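Local coordinates for DUF4442 domain-containing protein (PDB 1YOC) that is of unknown function but belongs to the HotDog clan and resembles PaaI-type thioesterases, so it may act on thioesters, at residues Ala118-Val126 with Ala138-Gln146. Sequence-based numbering, arbitrary orientation.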
loop_
_atom_site.group_PDB
_atom_site.type_symbol
_atom_site.label_atom_id
_atom_site.label_comp_id
_atom_site.label_asym_id
_atom_site.label_seq_id
_atom_site.Cartn_x
_atom_site.Cartn_y
_atom_site.Cartn_z
ATOM N N ALA B 118 -22.064 12.886 8.700
ATOM C CA ALA B 118 -21.565 12.662 10.055
ATOM C C ALA B 118 -20.068 12.964 10.237
ATOM O O ALA B 118 -19.270 12.817 9.312
ATOM C CB ALA B 118 -21.881 11.202 10.494
ATOM N N THR B 119 -19.679 13.425 11.428
ATOM C CA THR B 119 -18.260 13.684 11.684
ATOM C C THR B 119 -17.799 12.464 12.486
ATOM O O THR B 119 -18.618 11.685 12.953
ATOM C CB THR B 119 -18.015 14.988 12.510
ATOM O OG1 THR B 119 -18.824 14.968 13.694
ATOM C CG2 THR B 119 -18.316 16.227 11.689
ATOM N N GLY B 120 -16.493 12.299 12.656
ATOM C CA GLY B 120 -15.996 11.131 13.370
ATOM C C GLY B 120 -15.414 10.146 12.342
ATOM O O GLY B 120 -15.094 10.532 11.214
ATOM N N ASN B 121 -15.318 8.878 12.722
ATOM C CA ASN B 121 -14.764 7.852 11.848
ATOM C C ASN B 121 -15.782 7.283 10.904
ATOM O O ASN B 121 -16.850 6.861 11.334
ATOM C CB ASN B 121 -14.190 6.716 12.705
ATOM C CG ASN B 121 -12.982 7.166 13.478
ATOM O OD1 ASN B 121 -12.902 7.035 14.721
ATOM N ND2 ASN B 121 -12.041 7.728 12.761
ATOM N N LEU B 122 -15.464 7.290 9.625
ATOM C CA LEU B 122 -16.346 6.692 8.610
ATOM C C LEU B 122 -15.475 5.588 8.006
ATOM O O LEU B 122 -14.302 5.834 7.658
ATOM C CB LEU B 122 -16.718 7.703 7.509
ATOM C CG LEU B 122 -17.323 9.044 7.956
ATOM C CD1 LEU B 122 -17.807 9.849 6.691
ATOM C CD2 LEU B 122 -18.479 8.788 8.907
ATOM N N VAL B 123 -16.032 4.388 7.883
ATOM C CA VAL B 123 -15.280 3.254 7.345
ATOM C C VAL B 123 -15.716 3.005 5.908
ATOM O O VAL B 123 -16.831 2.579 5.635
ATOM C CB VAL B 123 -15.493 1.986 8.245
ATOM C CG1 VAL B 123 -14.592 0.839 7.776
ATOM C CG2 VAL B 123 -15.220 2.355 9.721
ATOM N N VAL B 124 -14.814 3.294 4.977
ATOM C CA VAL B 124 -15.115 3.143 3.559
ATOM C C VAL B 124 -14.686 1.775 3.010
ATOM O O VAL B 124 -13.514 1.377 3.096
ATOM C CB VAL B 124 -14.399 4.223 2.766
ATOM C CG1 VAL B 124 -14.748 4.087 1.293
ATOM C CG2 VAL B 124 -14.752 5.598 3.346
ATOM N N PRO B 125 -15.630 1.033 2.413
ATOM C CA PRO B 125 -15.297 -0.286 1.863
ATOM C C PRO B 125 -14.843 -0.226 0.407
ATOM O O PRO B 125 -15.291 0.624 -0.380
ATOM C CB PRO B 125 -16.630 -1.056 1.983
ATOM C CG PRO B 125 -17.634 0.031 1.615
ATOM C CD PRO B 125 -17.081 1.287 2.384
ATOM N N VAL B 126 -13.953 -1.139 0.053
ATOM C CA VAL B 126 -13.484 -1.236 -1.324
ATOM C C VAL B 126 -13.314 -2.720 -1.657
ATOM O O VAL B 126 -12.814 -3.505 -0.837
ATOM C CB VAL B 126 -12.081 -0.578 -1.531
ATOM C CG1 VAL B 126 -11.668 -0.706 -2.997
ATOM C CG2 VAL B 126 -12.107 0.936 -1.136
ATOM N N ALA B 138 -10.749 -4.096 1.157
ATOM C CA ALA B 138 -10.164 -3.172 2.117
ATOM C C ALA B 138 -11.283 -2.371 2.789
ATOM O O ALA B 138 -12.406 -2.246 2.256
ATOM C CB ALA B 138 -9.231 -2.204 1.434
ATOM N N GLU B 139 -10.962 -1.859 3.973
ATOM C CA GLU B 139 -11.839 -0.935 4.687
ATOM C C GLU B 139 -10.864 0.168 5.115
ATOM O O GLU B 139 -9.879 -0.119 5.757
ATOM C CB GLU B 139 -12.476 -1.618 5.895
ATOM C CG GLU B 139 -13.726 -2.418 5.511
ATOM C CD GLU B 139 -14.271 -3.243 6.682
ATOM O OE1 GLU B 139 -13.837 -3.010 7.841
ATOM O OE2 GLU B 139 -15.131 -4.105 6.421
ATOM N N ILE B 140 -11.103 1.408 4.684
ATOM C CA ILE B 140 -10.245 2.527 5.027
ATOM C C ILE B 140 -11.070 3.450 5.937
ATOM O O ILE B 140 -12.140 3.917 5.571
ATOM C CB ILE B 140 -9.800 3.263 3.765
ATOM C CG1 ILE B 140 -8.968 2.310 2.888
ATOM C CG2 ILE B 140 -8.975 4.522 4.167
ATOM C CD1 ILE B 140 -8.658 2.859 1.457
ATOM N N THR B 141 -10.539 3.677 7.133
ATOM C CA THR B 141 -11.189 4.508 8.123
ATOM C C THR B 141 -10.717 5.934 7.956
ATOM O O THR B 141 -9.518 6.221 8.049
ATOM C CB THR B 141 -10.863 4.015 9.541
ATOM O OG1 THR B 141 -11.365 2.671 9.674
ATOM C CG2 THR B 141 -11.541 4.906 10.586
ATOM N N MET B 142 -11.674 6.796 7.646
ATOM C CA MET B 142 -11.446 8.214 7.452
ATOM C C MET B 142 -11.906 8.953 8.699
ATOM O O MET B 142 -13.027 8.716 9.187
ATOM C CB MET B 142 -12.294 8.729 6.283
ATOM C CG MET B 142 -12.060 8.003 4.981
ATOM S SD MET B 142 -10.306 8.135 4.460
ATOM C CE MET B 142 -10.419 7.478 2.793
ATOM N N TYR B 143 -11.051 9.822 9.251
ATOM C CA TYR B 143 -11.495 10.616 10.405
ATOM C C TYR B 143 -12.006 11.944 9.812
ATOM O O TYR B 143 -11.253 12.674 9.153
ATOM C CB TYR B 143 -10.377 10.931 11.383
ATOM C CG TYR B 143 -10.937 11.705 12.566
ATOM C CD1 TYR B 143 -11.740 11.069 13.500
ATOM C CD2 TYR B 143 -10.688 13.077 12.730
ATOM C CE1 TYR B 143 -12.284 11.783 14.600
ATOM C CE2 TYR B 143 -11.240 13.794 13.817
ATOM C CZ TYR B 143 -12.029 13.126 14.747
ATOM O OH TYR B 143 -12.529 13.755 15.906
ATOM N N VAL B 144 -13.285 12.234 10.039
ATOM C CA VAL B 144 -13.908 13.406 9.443
ATOM C C VAL B 144 -14.237 14.378 10.544
ATOM O O VAL B 144 -14.784 13.999 11.569
ATOM C CB VAL B 144 -15.218 13.008 8.691
ATOM C CG1 VAL B 144 -15.928 14.267 8.133
ATOM C CG2 VAL B 144 -14.891 12.023 7.566
ATOM N N SER B 145 -13.891 15.636 10.324
ATOM C CA SER B 145 -14.164 16.655 11.328
ATOM C C SER B 145 -14.634 17.980 10.704
ATOM O O SER B 145 -14.254 18.314 9.578
ATOM C CB SER B 145 -12.899 16.894 12.142
ATOM O OG SER B 145 -11.870 17.404 11.305
ATOM N N GLN B 146 -15.495 18.707 11.430
ATOM C CA GLN B 146 -15.948 20.019 10.965
ATOM C C GLN B 146 -14.672 20.802 11.173
ATOM O O GLN B 146 -14.184 20.915 12.302
ATOM C CB GLN B 146 -17.042 20.606 11.859
ATOM C CG GLN B 146 -17.635 21.966 11.359
ATOM C CD GLN B 146 -16.923 23.241 11.901
ATOM O OE1 GLN B 146 -17.535 24.321 11.953
ATOM N NE2 GLN B 146 -15.640 23.121 12.290
#
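Ala-138 pairs with Val-126 through two backbone hydrogen bonds, Ala-138 N to Val-126 O and Val-126 N to Ala-138 O, both 2.9 Å. The CB of Glu-139 then lies 3.7 Å from CG1 of Val-123, which lies anti to the backbone N, beside the carbonyl carbon (chi1 -174°), the side of the residue on which Glu-139 lies across the strands. Ile-140 again exchanges two backbone bonds, here with Val-124, and its side chain joins that of Val-124 against Ala-74 of helix 63-81. At Thr-141 the two branches diverge: OG1 faces the methyls of Val-123, while CG2 approaches ND2 of Asn-121 at 3.6 Å. The backbone N and O of Met-142 hydrogen-bond to O and N of Leu-122, and its CG rests 4.0 Å from CG2 of Val-124. The Tyr-143 ring receives Asn-121 at its edge, ND2 lying in the ring plane 3.4 Å from CD1, with amide and ring planes 62° apart. Val-144 closes the series: its O accepts the N-H of Gly-120 in a nearly straight bond, its N donates to Gly-120 O, and its CG2 meets CD1 of Leu-122 at 3.7 Å. Side chains thus alternate between a helix-facing apolar side (Val-124, Ile-140, Met-142) and a more exposed one (Asn-121, Val-123, Glu-139, Tyr-143). The axes of segments 120-126 and 138-146 run at 154°, close to antiparallel; this is a beta hairpin in the sheet that wraps helix 63-81, as in the hotdog fold.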